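Local structure of flagellar hook associated protein type 3 FlgL (Legionella pneumophila subsp. pneumophila, 5YTI) at residues A72-E77 with A347-L352; S160-Q165 with V175-D180; F228-Q233 with P280-S285; V237-G242 with D256-Y261. The protein probably serves as a structural component of the bacterial flagellum, as a hook-associated member of the flagellin family found at the junction between hook and filament. One frame throughout, in Å; residues are numbered along the deposited sequence.

Interaction 1 of 4, residues A72-E77 with A347-L352; sequences ALRLEE and ARLNQL
Two long helices, 49-96 and 316-374, run past each other here, and L73 of one meets R348, L349 and L352 of the other. The short segments make an angle of 154° between their N-to-C directions, so the pair is close to antiparallel. Their axes approach no nearer than 10.9 Å, a spacing that leucine side chains bridge.

L73 meets three residues of the other helix. Its CB lies against L349 CD2 at 3.9 Å, the two side chains sliding past each other in opposite directions. Its CD2 methyl reaches L352 CD1 at 4.1 Å and also sits 4.0 Å from R348 CB, where the two side chains cross at about a right angle. L349 carries CG beside its own backbone N (chi1 -65°), which brings CD2 to L73 and under one face of the R74 guanidinium.

The arginine ends are engaged elsewhere: R74 pairs with D70 on its own helix and, weakly and at long range, with E353 just beyond 347-352, while R348, bent at chi3, forms salt bridges with D344 and D177 and donates to A174 O. No hydrogen bond joins the two segments. Between 72-77 and 347-352 the contact is therefore apolar, and both guanidinium charges are balanced by carboxylates outside it.

Interaction 2 of 4, residues S160-Q165 with V175-D180; sequences STQRFQ and VNDTGD
Q162 and R163 meet N176 in different ways, the first with its side-chain amide and the second with its backbone. The chain of Q162 is extended beyond CG, which carries NE2 to N176 O at 2.9 Å; the acceptor is met in its carbonyl plane, with N176 O tilted 16° from the Q162 amide plane. N176 in turn offers OD1 to R163 N at 3.0 Å, in plane and on a lone pair, and the same oxygen lies over one face of the R163 guanidinium. V175 CG2 approaches that guanidinium obliquely, 3.6 Å from NH1, while V175 N donates to R163 O at 3.0 Å. Q165 crosses V175 at about a right angle, with CG 3.9 Å from V175 CG1. Farther along, S160 OG donates to D180 OD2 at 2.7 Å, from well above the carboxylate plane (62° out of it); D180 OD2 also pairs with R185 of the second subunit.

The end-to-end directions of the segments differ by 176°, so they run antiparallel and prolong the hairpin of strands 164-168 and 171-174 beyond its open end. Q165 and V175 lean on N65 and A69 of helix 49-96, D177 is bridged to R348 of helix 316-374, and D180 lies in the first turn of helix 179-184.

Interaction 3 of 4, residues F228-Q233 with P280-S285; sequences FALNSQ and PKAGDS
The F228 ring takes P280 over one face and the carbonyl of D284 at its edge. P280 CG stands 4.1 Å from the ring centroid and only 17° off the ring normal, the geometry of a CH-pi contact, though it is displaced toward the rim on the side of CG and CD1. Proline and phenylalanine side chains cross at about a right angle. Near the ring plane, D284 O lies 3.6 Å from F228 CD2. The phenylalanine side chain also touches V238 of strand 236-242.

The backbone of F228 is held on both of its polar atoms. Its N donates to D284 O at 3.1 Å in a nearly straight bond (170° at the hydrogen), and its O accepts from G283 N. A282 CA adds a CA-H...O contact to F228 O at 3.2 Å. Beside this, the A282 methyl packs on A229 CA at 3.9 Å and on L230 CG at 4.2 Å.

K281 to D284 form a type II beta turn, closed by a weak bond from D284 N to K281 O. G283 occupies its third position with a positive phi of 92°, a backbone conformation that glycine adopts readily, since a side chain here would press on the carbonyl of A282. D284 OD2 accepts weakly from K281 N and also takes G204 N, while OD1 accepts from T203 N, tying the last residue of the turn to the 203-204 backbone. With G283 and D284 both standing opposite F228, the pattern is that of a type II turn combined with a classic G1 beta bulge, placed where the chain enters strand 285-290, the antiparallel neighbour of strand 224-230 in the five-stranded sheet.

Interaction 4 of 4, residues V237-G242 with D256-Y261; sequences VVMVSG and DDAPLY
V237 can be followed outward from its CB, which lies 3.9 Å from P259 O. Of its two methyls, V237 CG1 lies 3.9 Å from A258 CB. CG2 reaches farther over the loop backbone: it meets A258 CB at 3.7 Å and comes within 4.3 Å of L260 CB, although the exact placement of this methyl is doubtful. One valine thus touches three successive loop residues, A258, P259 and L260.

The next residue supplies the polar link. V238 N donates to P259 O at 3.2 Å with an angle of 171° at the hydrogen, and V237 is bridged to L260 by a single beta bridge. Because P259 is a proline, its own N has no hydrogen to give, and its carbonyl is what it contributes. On V238, CG2 lies anti to the carbonyl carbon and packs on Y261 CB at 3.5 Å; the two side chains cross obliquely. Y261 has CG anti to its N (chi1 162°), which sends the ring past V238 toward P280. M239, a selenomethionine, adds CG against A258 CB at 4.3 Å.

Strand 236-242 is meanwhile paired with strand 224-230 through M239 and S241 and with strand 246-249 through V240. One straight hydrogen bond and the V237-L260 bridge place the loop beside V237 and V238, near the start of the strand, while contacts among methyl and methylene groups make up most of the remaining grip.

Interactions 1 and 2 lie together in the helical part of the chain and are largely buried; 3 and 4 share the five-stranded sheet, with centres about 49 to 56 Å away, and are only partly buried. Interaction 1 rests on leucines between helices, whereas interaction 2 relies on backbone and amide hydrogen bonds; the pair meet where R348 bridges to D177 and where L73 packs near V175. Interactions 3 and 4 use neighbouring strands 224-230 and 236-242, linked by a probable A229 N–V237 O hydrogen bond, and P280 packs on Y261 between them. Both mix straight backbone bonds with apolar contacts, but only interaction 3 adds a proline over an aromatic face. Interactions 2, 3 and 4 all fall within the chain loop that interaction 1 closes.

Interaction 1 of 4, residues A72-E77 with A347-L352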
loop_
_atom_site.group_PDB
_atom_site.type_symbol
_atom_site.label_atom_id
_atom_site.label_comp_id
_atom_site.label_asym_id
_atom_site.label_seq_id
_atom_site.Cartn_x
_atom_site.Cartn_y
_atom_site.Cartn_z
ATOM N N ALA A 72 -10.595 20.224 14.167
ATOM C CA ALA A 72 -10.894 19.360 13.020
ATOM C C ALA A 72 -10.146 18.038 13.142
ATOM O O ALA A 72 -10.662 16.994 12.778
ATOM C CB ALA A 72 -10.529 20.058 11.709
ATOM N N LEU A 73 -8.927 18.103 13.664
ATOM C CA LEU A 73 -8.082 16.932 13.794
ATOM C C LEU A 73 -8.520 15.991 14.911
ATOM O O LEU A 73 -8.482 14.786 14.751
ATOM C CB LEU A 73 -6.626 17.354 14.021
ATOM C CG LEU A 73 -5.670 17.308 12.823
ATOM C CD1 LEU A 73 -6.249 17.898 11.541
ATOM C CD2 LEU A 73 -4.384 18.016 13.201
ATOM N N ARG A 74 -8.923 16.538 16.048
ATOM C CA ARG A 74 -9.450 15.714 17.133
ATOM C C ARG A 74 -10.805 15.057 16.777
ATOM O O ARG A 74 -11.050 13.905 17.157
ATOM C CB ARG A 74 -9.544 16.524 18.427
ATOM C CG ARG A 74 -8.190 16.750 19.098
ATOM C CD ARG A 74 -8.307 17.335 20.511
ATOM N NE ARG A 74 -7.159 18.186 20.845
ATOM C CZ ARG A 74 -6.011 17.765 21.377
ATOM N NH1 ARG A 74 -5.026 18.638 21.612
ATOM N NH2 ARG A 74 -5.839 16.483 21.674
ATOM N N LEU A 75 -11.661 15.774 16.044
ATOM C CA LEU A 75 -12.894 15.197 15.499
ATOM C C LEU A 75 -12.545 14.003 14.591
ATOM O O LEU A 75 -13.157 12.929 14.677
ATOM C CB LEU A 75 -13.678 16.260 14.722
ATOM C CG LEU A 75 -15.205 16.236 14.791
ATOM C CD1 LEU A 75 -15.660 16.393 16.231
ATOM C CD2 LEU A 75 -15.801 17.347 13.932
ATOM N N GLU A 76 -11.534 14.203 13.745
ATOM C CA GLU A 76 -10.990 13.168 12.860
ATOM C C GLU A 76 -10.287 12.012 13.624
ATOM O O GLU A 76 -10.335 10.881 13.188
ATOM C CB GLU A 76 -10.027 13.806 11.845
ATOM C CG GLU A 76 -9.677 12.897 10.678
ATOM C CD GLU A 76 -8.362 13.239 9.981
ATOM O OE1 GLU A 76 -7.529 12.323 9.820
ATOM O OE2 GLU A 76 -8.166 14.407 9.572
ATOM N N GLU A 77 -9.624 12.281 14.745
ATOM C CA GLU A 77 -9.019 11.205 15.511
ATOM C C GLU A 77 -10.135 10.249 15.904
ATOM O O GLU A 77 -9.976 9.043 15.808
ATOM C CB GLU A 77 -8.254 11.746 16.736
ATOM C CG GLU A 77 -7.685 10.693 17.701
ATOM C CD GLU A 77 -6.760 9.633 17.047
ATOM O OE1 GLU A 77 -5.863 9.967 16.242
ATOM O OE2 GLU A 77 -6.907 8.434 17.363
ATOM N N ALA A 347 1.308 13.460 15.578
ATOM C CA ALA A 347 2.486 14.295 15.342
ATOM C C ALA A 347 2.076 15.744 15.080
ATOM O O ALA A 347 2.705 16.683 15.580
ATOM C CB ALA A 347 3.300 13.757 14.169
ATOM N N ARG A 348 1.015 15.912 14.299
ATOM C CA ARG A 348 0.509 17.225 13.944
ATOM C C ARG A 348 -0.078 17.946 15.144
ATOM O O ARG A 348 0.158 19.126 15.353
ATOM C CB ARG A 348 -0.527 17.103 12.835
ATOM C CG ARG A 348 0.105 16.910 11.474
ATOM C CD ARG A 348 -0.950 16.788 10.414
ATOM N NE ARG A 348 -1.348 15.414 10.190
ATOM C CZ ARG A 348 -2.430 15.039 9.506
ATOM N NH1 ARG A 348 -3.268 15.922 8.978
ATOM N NH2 ARG A 348 -2.695 13.746 9.367
ATOM N N LEU A 349 -0.832 17.244 15.954
ATOM C CA LEU A 349 -1.286 17.847 17.170
ATOM C C LEU A 349 -0.103 18.286 18.019
ATOM O O LEU A 349 -0.187 19.303 18.677
ATOM C CB LEU A 349 -2.147 16.876 17.949
ATOM C CG LEU A 349 -3.466 16.465 17.282
ATOM C CD1 LEU A 349 -4.132 15.247 17.947
ATOM C CD2 LEU A 349 -4.416 17.650 17.240
ATOM N N ASN A 350 0.995 17.529 18.034
ATOM C CA ASN A 350 2.141 17.940 18.852
ATOM C C ASN A 350 2.814 19.161 18.205
ATOM O O ASN A 350 3.386 20.001 18.907
ATOM C CB ASN A 350 3.122 16.790 19.133
ATOM C CG ASN A 350 2.663 15.882 20.282
ATOM O OD1 ASN A 350 2.195 16.343 21.329
ATOM N ND2 ASN A 350 2.811 14.580 20.090
ATOM N N GLN A 351 2.717 19.281 16.876
ATOM C CA GLN A 351 3.172 20.510 16.174
ATOM C C GLN A 351 2.307 21.727 16.571
ATOM O O GLN A 351 2.805 22.844 16.630
ATOM C CB GLN A 351 3.189 20.326 14.628
ATOM C CG GLN A 351 4.467 19.679 14.059
ATOM C CD GLN A 351 4.595 19.788 12.538
ATOM O OE1 GLN A 351 3.684 19.408 11.783
ATOM N NE2 GLN A 351 5.735 20.318 12.081
ATOM N N LEU A 352 1.023 21.485 16.846
ATOM C CA LEU A 352 0.079 22.533 17.212
ATOM C C LEU A 352 0.241 22.980 18.645
ATOM O O LEU A 352 0.349 24.177 18.893
ATOM C CB LEU A 352 -1.362 22.085 16.986
ATOM C CG LEU A 352 -1.736 21.779 15.525
ATOM C CD1 LEU A 352 -3.148 21.210 15.418
ATOM C CD2 LEU A 352 -1.583 23.022 14.652
#

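Interaction 2 of 4, residues S160-Q165 with V175-D180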
loop_
_atom_site.group_PDB
_atom_site.type_symbol
_atom_site.label_atom_id
_atom_site.label_comp_id
_atom_site.label_asym_id
_atom_site.label_seq_id
_atom_site.Cartn_x
_atom_site.Cartn_y
_atom_site.Cartn_z
ATOM N N SER A 160 -6.838 13.808 -3.876
ATOM C CA SER A 160 -5.800 13.668 -2.857
ATOM C C SER A 160 -5.263 14.986 -2.281
ATOM O O SER A 160 -4.111 15.012 -1.950
ATOM C CB SER A 160 -4.622 12.867 -3.426
ATOM O OG SER A 160 -5.031 11.629 -3.978
ATOM N N THR A 161 -6.057 16.049 -2.130
ATOM C CA THR A 161 -5.507 17.367 -1.792
ATOM C C THR A 161 -5.756 17.848 -0.368
ATOM O O THR A 161 -6.888 18.079 0.052
ATOM C CB THR A 161 -5.984 18.437 -2.794
ATOM O OG1 THR A 161 -5.426 18.134 -4.069
ATOM C CG2 THR A 161 -5.542 19.852 -2.404
ATOM N N GLN A 162 -4.660 18.051 0.354
ATOM C CA GLN A 162 -4.695 18.488 1.759
ATOM C C GLN A 162 -4.654 20.017 1.893
ATOM O O GLN A 162 -3.865 20.701 1.246
ATOM C CB GLN A 162 -3.518 17.869 2.550
ATOM C CG GLN A 162 -3.584 16.355 2.722
ATOM C CD GLN A 162 -2.439 15.753 3.552
ATOM O OE1 GLN A 162 -1.268 15.761 3.126
ATOM N NE2 GLN A 162 -2.778 15.200 4.731
ATOM N N ARG A 163 -5.506 20.538 2.759
ATOM C CA ARG A 163 -5.421 21.935 3.152
ATOM C C ARG A 163 -4.370 22.094 4.231
ATOM O O ARG A 163 -4.507 21.545 5.327
ATOM C CB ARG A 163 -6.765 22.448 3.667
ATOM C CG ARG A 163 -7.655 23.033 2.574
ATOM C CD ARG A 163 -8.857 23.791 3.151
ATOM N NE ARG A 163 -9.374 23.183 4.388
ATOM C CZ ARG A 163 -9.894 21.949 4.495
ATOM N NH1 ARG A 163 -10.333 21.515 5.681
ATOM N NH2 ARG A 163 -9.974 21.140 3.440
ATOM N N PHE A 164 -3.307 22.815 3.880
ATOM C CA PHE A 164 -2.269 23.215 4.816
ATOM C C PHE A 164 -2.636 24.600 5.392
ATOM O O PHE A 164 -3.219 25.425 4.716
ATOM C CB PHE A 164 -0.911 23.247 4.118
ATOM C CG PHE A 164 -0.401 21.886 3.694
ATOM C CD1 PHE A 164 0.145 21.008 4.623
ATOM C CD2 PHE A 164 -0.418 21.504 2.357
ATOM C CE1 PHE A 164 0.630 19.770 4.241
ATOM C CE2 PHE A 164 0.066 20.272 1.966
ATOM C CZ PHE A 164 0.587 19.403 2.915
ATOM N N GLN A 165 -2.329 24.847 6.656
ATOM C CA GLN A 165 -2.745 26.078 7.297
ATOM C C GLN A 165 -1.637 26.699 8.116
ATOM O O GLN A 165 -0.995 26.010 8.932
ATOM C CB GLN A 165 -3.919 25.811 8.197
ATOM C CG GLN A 165 -5.174 25.579 7.412
ATOM C CD GLN A 165 -6.301 26.396 7.954
ATOM O OE1 GLN A 165 -6.663 27.398 7.347
ATOM N NE2 GLN A 165 -6.837 26.008 9.132
ATOM N N VAL A 175 -4.734 19.882 7.849
ATOM C CA VAL A 175 -5.875 19.785 8.743
ATOM C C VAL A 175 -6.861 18.729 8.321
ATOM O O VAL A 175 -7.975 18.683 8.844
ATOM C CB VAL A 175 -6.631 21.111 8.866
ATOM C CG1 VAL A 175 -5.684 22.213 9.281
ATOM C CG2 VAL A 175 -7.322 21.461 7.561
ATOM N N ASN A 176 -6.472 17.884 7.377
ATOM C CA ASN A 176 -7.325 16.783 6.942
ATOM C C ASN A 176 -6.496 15.685 6.353
ATOM O O ASN A 176 -5.299 15.849 6.098
ATOM C CB ASN A 176 -8.356 17.251 5.901
ATOM C CG ASN A 176 -7.729 17.687 4.592
ATOM O OD1 ASN A 176 -6.860 18.544 4.548
ATOM N ND2 ASN A 176 -8.197 17.114 3.514
ATOM N N ASP A 177 -7.146 14.549 6.151
ATOM C CA ASP A 177 -6.592 13.478 5.334
ATOM C C ASP A 177 -7.610 13.143 4.243
ATOM O O ASP A 177 -8.738 13.651 4.268
ATOM C CB ASP A 177 -6.278 12.254 6.173
ATOM C CG ASP A 177 -5.216 12.512 7.223
ATOM O OD1 ASP A 177 -5.572 12.979 8.328
ATOM O OD2 ASP A 177 -4.025 12.201 6.968
ATOM N N THR A 178 -7.217 12.316 3.274
ATOM C CA THR A 178 -8.109 12.023 2.159
ATOM C C THR A 178 -8.352 10.538 1.968
ATOM O O THR A 178 -7.486 9.710 2.231
ATOM C CB THR A 178 -7.636 12.690 0.841
ATOM O OG1 THR A 178 -6.419 12.094 0.370
ATOM C CG2 THR A 178 -7.434 14.169 1.073
ATOM N N GLY A 179 -9.551 10.227 1.487
ATOM C CA GLY A 179 -10.088 8.863 1.473
ATOM C C GLY A 179 -9.250 7.896 0.688
ATOM O O GLY A 179 -9.191 6.712 1.029
ATOM N N ASP A 180 -8.596 8.399 -0.357
ATOM C CA ASP A 180 -7.721 7.563 -1.168
ATOM C C ASP A 180 -6.562 7.082 -0.306
ATOM O O ASP A 180 -6.158 5.932 -0.381
ATOM C CB ASP A 180 -7.203 8.309 -2.396
ATOM C CG ASP A 180 -6.204 9.407 -2.030
ATOM O OD1 ASP A 180 -6.598 10.321 -1.256
ATOM O OD2 ASP A 180 -5.039 9.343 -2.504
#

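Interaction 3 of 4, residues F228-Q233 with P280-S285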
loop_
_atom_site.group_PDB
_atom_site.type_symbol
_atom_site.label_atom_id
_atom_site.label_comp_id
_atom_site.label_asym_id
_atom_site.label_seq_id
_atom_site.Cartn_x
_atom_site.Cartn_y
_atom_site.Cartn_z
ATOM N N PHE A 228 0.405 -28.574 -8.447
ATOM C CA PHE A 228 0.744 -29.877 -7.851
ATOM C C PHE A 228 0.579 -31.013 -8.872
ATOM O O PHE A 228 -0.475 -31.155 -9.507
ATOM C CB PHE A 228 -0.119 -30.151 -6.593
ATOM C CG PHE A 228 -0.009 -29.075 -5.550
ATOM C CD1 PHE A 228 1.001 -29.092 -4.630
ATOM C CD2 PHE A 228 -0.881 -28.022 -5.540
ATOM C CE1 PHE A 228 1.142 -28.075 -3.720
ATOM C CE2 PHE A 228 -0.752 -26.999 -4.628
ATOM C CZ PHE A 228 0.267 -27.021 -3.723
ATOM N N ALA A 229 1.609 -31.825 -9.063
ATOM C CA ALA A 229 1.457 -32.976 -9.957
ATOM C C ALA A 229 2.443 -34.111 -9.636
ATOM O O ALA A 229 3.080 -34.101 -8.567
ATOM C CB ALA A 229 1.540 -32.538 -11.427
ATOM N N LEU A 230 2.567 -35.068 -10.573
ATOM C CA LEU A 230 3.162 -36.401 -10.305
ATOM C C LEU A 230 4.579 -36.675 -10.807
ATOM O O LEU A 230 4.965 -36.330 -11.931
ATOM C CB LEU A 230 2.233 -37.503 -10.835
ATOM C CG LEU A 230 0.878 -37.572 -10.115
ATOM C CD1 LEU A 230 -0.082 -38.475 -10.883
ATOM C CD2 LEU A 230 1.052 -38.028 -8.665
ATOM N N ASN A 231 5.336 -37.301 -9.913
ATOM C CA ASN A 231 6.573 -38.009 -10.235
ATOM C C ASN A 231 6.297 -39.120 -11.228
ATOM O O ASN A 231 5.177 -39.651 -11.290
ATOM C CB ASN A 231 7.153 -38.671 -8.973
ATOM C CG ASN A 231 8.282 -37.878 -8.357
ATOM O OD1 ASN A 231 8.794 -36.936 -8.958
ATOM N ND2 ASN A 231 8.691 -38.269 -7.156
ATOM N N SER A 232 7.326 -39.493 -11.984
ATOM C CA SER A 232 7.258 -40.713 -12.766
ATOM C C SER A 232 7.150 -41.940 -11.817
ATOM O O SER A 232 6.534 -42.949 -12.177
ATOM C CB SER A 232 8.444 -40.783 -13.724
ATOM O OG SER A 232 8.430 -39.637 -14.568
ATOM N N GLN A 233 7.716 -41.819 -10.608
ATOM C CA GLN A 233 7.475 -42.745 -9.462
ATOM C C GLN A 233 6.017 -42.791 -8.934
ATOM O O GLN A 233 5.476 -43.876 -8.696
ATOM C CB GLN A 233 8.384 -42.364 -8.284
ATOM C CG GLN A 233 9.870 -42.485 -8.588
ATOM C CD GLN A 233 10.675 -41.248 -8.207
ATOM O OE1 GLN A 233 10.671 -40.225 -8.918
ATOM N NE2 GLN A 233 11.392 -41.344 -7.097
ATOM N N PRO A 280 -3.462 -32.077 -1.337
ATOM C CA PRO A 280 -3.972 -31.815 -2.667
ATOM C C PRO A 280 -3.986 -33.056 -3.550
ATOM O O PRO A 280 -3.394 -34.075 -3.195
ATOM C CB PRO A 280 -2.966 -30.816 -3.241
ATOM C CG PRO A 280 -1.704 -31.054 -2.489
ATOM C CD PRO A 280 -2.133 -31.492 -1.119
ATOM N N LYS A 281 -4.672 -32.943 -4.689
ATOM C CA LYS A 281 -4.631 -33.925 -5.785
ATOM C C LYS A 281 -3.821 -33.305 -6.923
ATOM O O LYS A 281 -3.693 -32.084 -6.978
ATOM C CB LYS A 281 -6.037 -34.208 -6.322
ATOM C CG LYS A 281 -7.086 -34.515 -5.274
ATOM C CD LYS A 281 -7.027 -35.961 -4.841
ATOM C CE LYS A 281 -8.426 -36.479 -4.613
ATOM N NZ LYS A 281 -8.329 -37.829 -4.015
ATOM N N ALA A 282 -3.302 -34.121 -7.842
ATOM C CA ALA A 282 -2.584 -33.568 -9.002
ATOM C C ALA A 282 -3.498 -32.620 -9.770
ATOM O O ALA A 282 -4.719 -32.839 -9.832
ATOM C CB ALA A 282 -2.085 -34.669 -9.917
ATOM N N GLY A 283 -2.911 -31.555 -10.318
ATOM C CA GLY A 283 -3.654 -30.590 -11.130
ATOM C C GLY A 283 -4.223 -29.407 -10.364
ATOM O O GLY A 283 -4.506 -28.347 -10.943
ATOM N N ASP A 284 -4.419 -29.586 -9.063
ATOM C CA ASP A 284 -4.782 -28.468 -8.207
ATOM C C ASP A 284 -3.744 -27.376 -8.405
ATOM O O ASP A 284 -2.566 -27.652 -8.684
ATOM C CB ASP A 284 -4.862 -28.902 -6.738
ATOM C CG ASP A 284 -6.101 -29.732 -6.444
ATOM O OD1 ASP A 284 -6.871 -29.976 -7.393
ATOM O OD2 ASP A 284 -6.326 -30.129 -5.279
ATOM N N SER A 285 -4.179 -26.128 -8.298
ATOM C CA SER A 285 -3.267 -25.020 -8.524
ATOM C C SER A 285 -3.654 -23.806 -7.705
ATOM O O SER A 285 -4.837 -23.605 -7.363
ATOM C CB SER A 285 -3.203 -24.660 -10.016
ATOM O OG SER A 285 -4.505 -24.515 -10.576
#

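Interaction 4 of 4, residues V237-G242 with D256-Y261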
loop_
_atom_site.group_PDB
_atom_site.type_symbol
_atom_site.label_atom_id
_atom_site.label_comp_id
_atom_site.label_asym_id
_atom_site.label_seq_id
_atom_site.Cartn_x
_atom_site.Cartn_y
_atom_site.Cartn_z
ATOM N N VAL A 237 4.112 -33.775 -6.121
ATOM C CA VAL A 237 5.271 -32.909 -6.286
ATOM C C VAL A 237 4.796 -31.473 -6.540
ATOM O O VAL A 237 3.664 -31.254 -6.951
ATOM C CB VAL A 237 6.187 -33.486 -7.415
ATOM C CG1 VAL A 237 6.019 -32.737 -8.729
ATOM C CG2 VAL A 237 7.655 -33.516 -6.997
ATOM N N VAL A 238 5.653 -30.497 -6.262
ATOM C CA VAL A 238 5.249 -29.082 -6.264
ATOM C C VAL A 238 6.039 -28.300 -7.289
ATOM O O VAL A 238 7.294 -28.292 -7.262
ATOM C CB VAL A 238 5.492 -28.425 -4.881
ATOM C CG1 VAL A 238 5.277 -26.915 -4.909
ATOM C CG2 VAL A 238 4.582 -29.044 -3.856
HETATM N N MSE A 239 5.312 -27.629 -8.180
HETATM C CA MSE A 239 5.970 -26.881 -9.244
HETATM C C MSE A 239 5.546 -25.460 -9.220
HETATM O O MSE A 239 4.423 -25.136 -8.858
HETATM C CB MSE A 239 5.675 -27.550 -10.568
HETATM C CG MSE A 239 6.552 -28.790 -10.583
HETATM SE SE MSE A 239 6.286 -29.845 -12.207
HETATM C CE MSE A 239 4.410 -30.403 -11.909
ATOM N N VAL A 240 6.473 -24.594 -9.590
ATOM C CA VAL A 240 6.181 -23.177 -9.697
ATOM C C VAL A 240 6.865 -22.588 -10.909
ATOM O O VAL A 240 8.055 -22.831 -11.170
ATOM C CB VAL A 240 6.633 -22.406 -8.430
ATOM C CG1 VAL A 240 6.560 -20.901 -8.635
ATOM C CG2 VAL A 240 5.777 -22.795 -7.239
ATOM N N SER A 241 6.102 -21.807 -11.643
ATOM C CA SER A 241 6.654 -21.092 -12.765
ATOM C C SER A 241 5.905 -19.786 -12.823
ATOM O O SER A 241 5.034 -19.545 -12.005
ATOM C CB SER A 241 6.446 -21.883 -14.041
ATOM O OG SER A 241 5.056 -21.891 -14.315
ATOM N N GLY A 242 6.230 -18.949 -13.797
ATOM C CA GLY A 242 5.720 -17.596 -13.790
ATOM C C GLY A 242 5.930 -16.944 -15.127
ATOM O O GLY A 242 6.828 -17.311 -15.871
ATOM N N ASP A 256 10.283 -34.775 -12.597
ATOM C CA ASP A 256 11.230 -35.631 -11.902
ATOM C C ASP A 256 12.461 -34.924 -11.323
ATOM O O ASP A 256 13.163 -35.500 -10.481
ATOM C CB ASP A 256 11.642 -36.787 -12.812
ATOM C CG ASP A 256 10.587 -37.872 -12.875
ATOM O OD1 ASP A 256 9.606 -37.821 -12.095
ATOM O OD2 ASP A 256 10.743 -38.788 -13.701
ATOM N N ASP A 257 12.726 -33.692 -11.747
ATOM C CA ASP A 257 13.762 -32.867 -11.099
ATOM C C ASP A 257 13.141 -32.056 -9.940
ATOM O O ASP A 257 13.788 -31.201 -9.337
ATOM C CB ASP A 257 14.466 -31.944 -12.124
ATOM C CG ASP A 257 15.502 -32.686 -12.993
ATOM O OD1 ASP A 257 16.390 -33.392 -12.450
ATOM O OD2 ASP A 257 15.444 -32.554 -14.232
ATOM N N ALA A 258 11.891 -32.352 -9.606
ATOM C CA ALA A 258 11.114 -31.465 -8.747
ATOM C C ALA A 258 11.155 -31.823 -7.248
ATOM O O ALA A 258 11.214 -33.007 -6.887
ATOM C CB ALA A 258 9.668 -31.431 -9.234
ATOM N N PRO A 259 11.125 -30.801 -6.365
ATOM C CA PRO A 259 10.922 -31.093 -4.923
ATOM C C PRO A 259 9.548 -31.690 -4.629
ATOM O O PRO A 259 8.562 -31.291 -5.234
ATOM C CB PRO A 259 11.071 -29.715 -4.228
ATOM C CG PRO A 259 11.097 -28.698 -5.328
ATOM C CD PRO A 259 11.517 -29.398 -6.603
ATOM N N LEU A 260 9.488 -32.616 -3.680
ATOM C CA LEU A 260 8.228 -33.277 -3.334
ATOM C C LEU A 260 7.528 -32.505 -2.189
ATOM O O LEU A 260 8.154 -31.742 -1.458
ATOM C CB LEU A 260 8.446 -34.757 -2.985
ATOM C CG LEU A 260 9.859 -35.329 -3.251
ATOM C CD1 LEU A 260 10.795 -35.181 -2.038
ATOM C CD2 LEU A 260 9.762 -36.794 -3.662
ATOM N N TYR A 261 6.220 -32.706 -2.073
ATOM C CA TYR A 261 5.358 -31.931 -1.187
ATOM C C TYR A 261 5.308 -32.550 0.217
ATOM O O TYR A 261 4.655 -33.587 0.405
ATOM C CB TYR A 261 3.933 -31.847 -1.802
ATOM C CG TYR A 261 2.808 -31.462 -0.850
ATOM C CD1 TYR A 261 2.726 -30.181 -0.317
ATOM C CD2 TYR A 261 1.812 -32.379 -0.501
ATOM C CE1 TYR A 261 1.700 -29.830 0.547
ATOM C CE2 TYR A 261 0.789 -32.028 0.368
ATOM C CZ TYR A 261 0.742 -30.749 0.889
ATOM O OH TYR A 261 -0.262 -30.377 1.744
#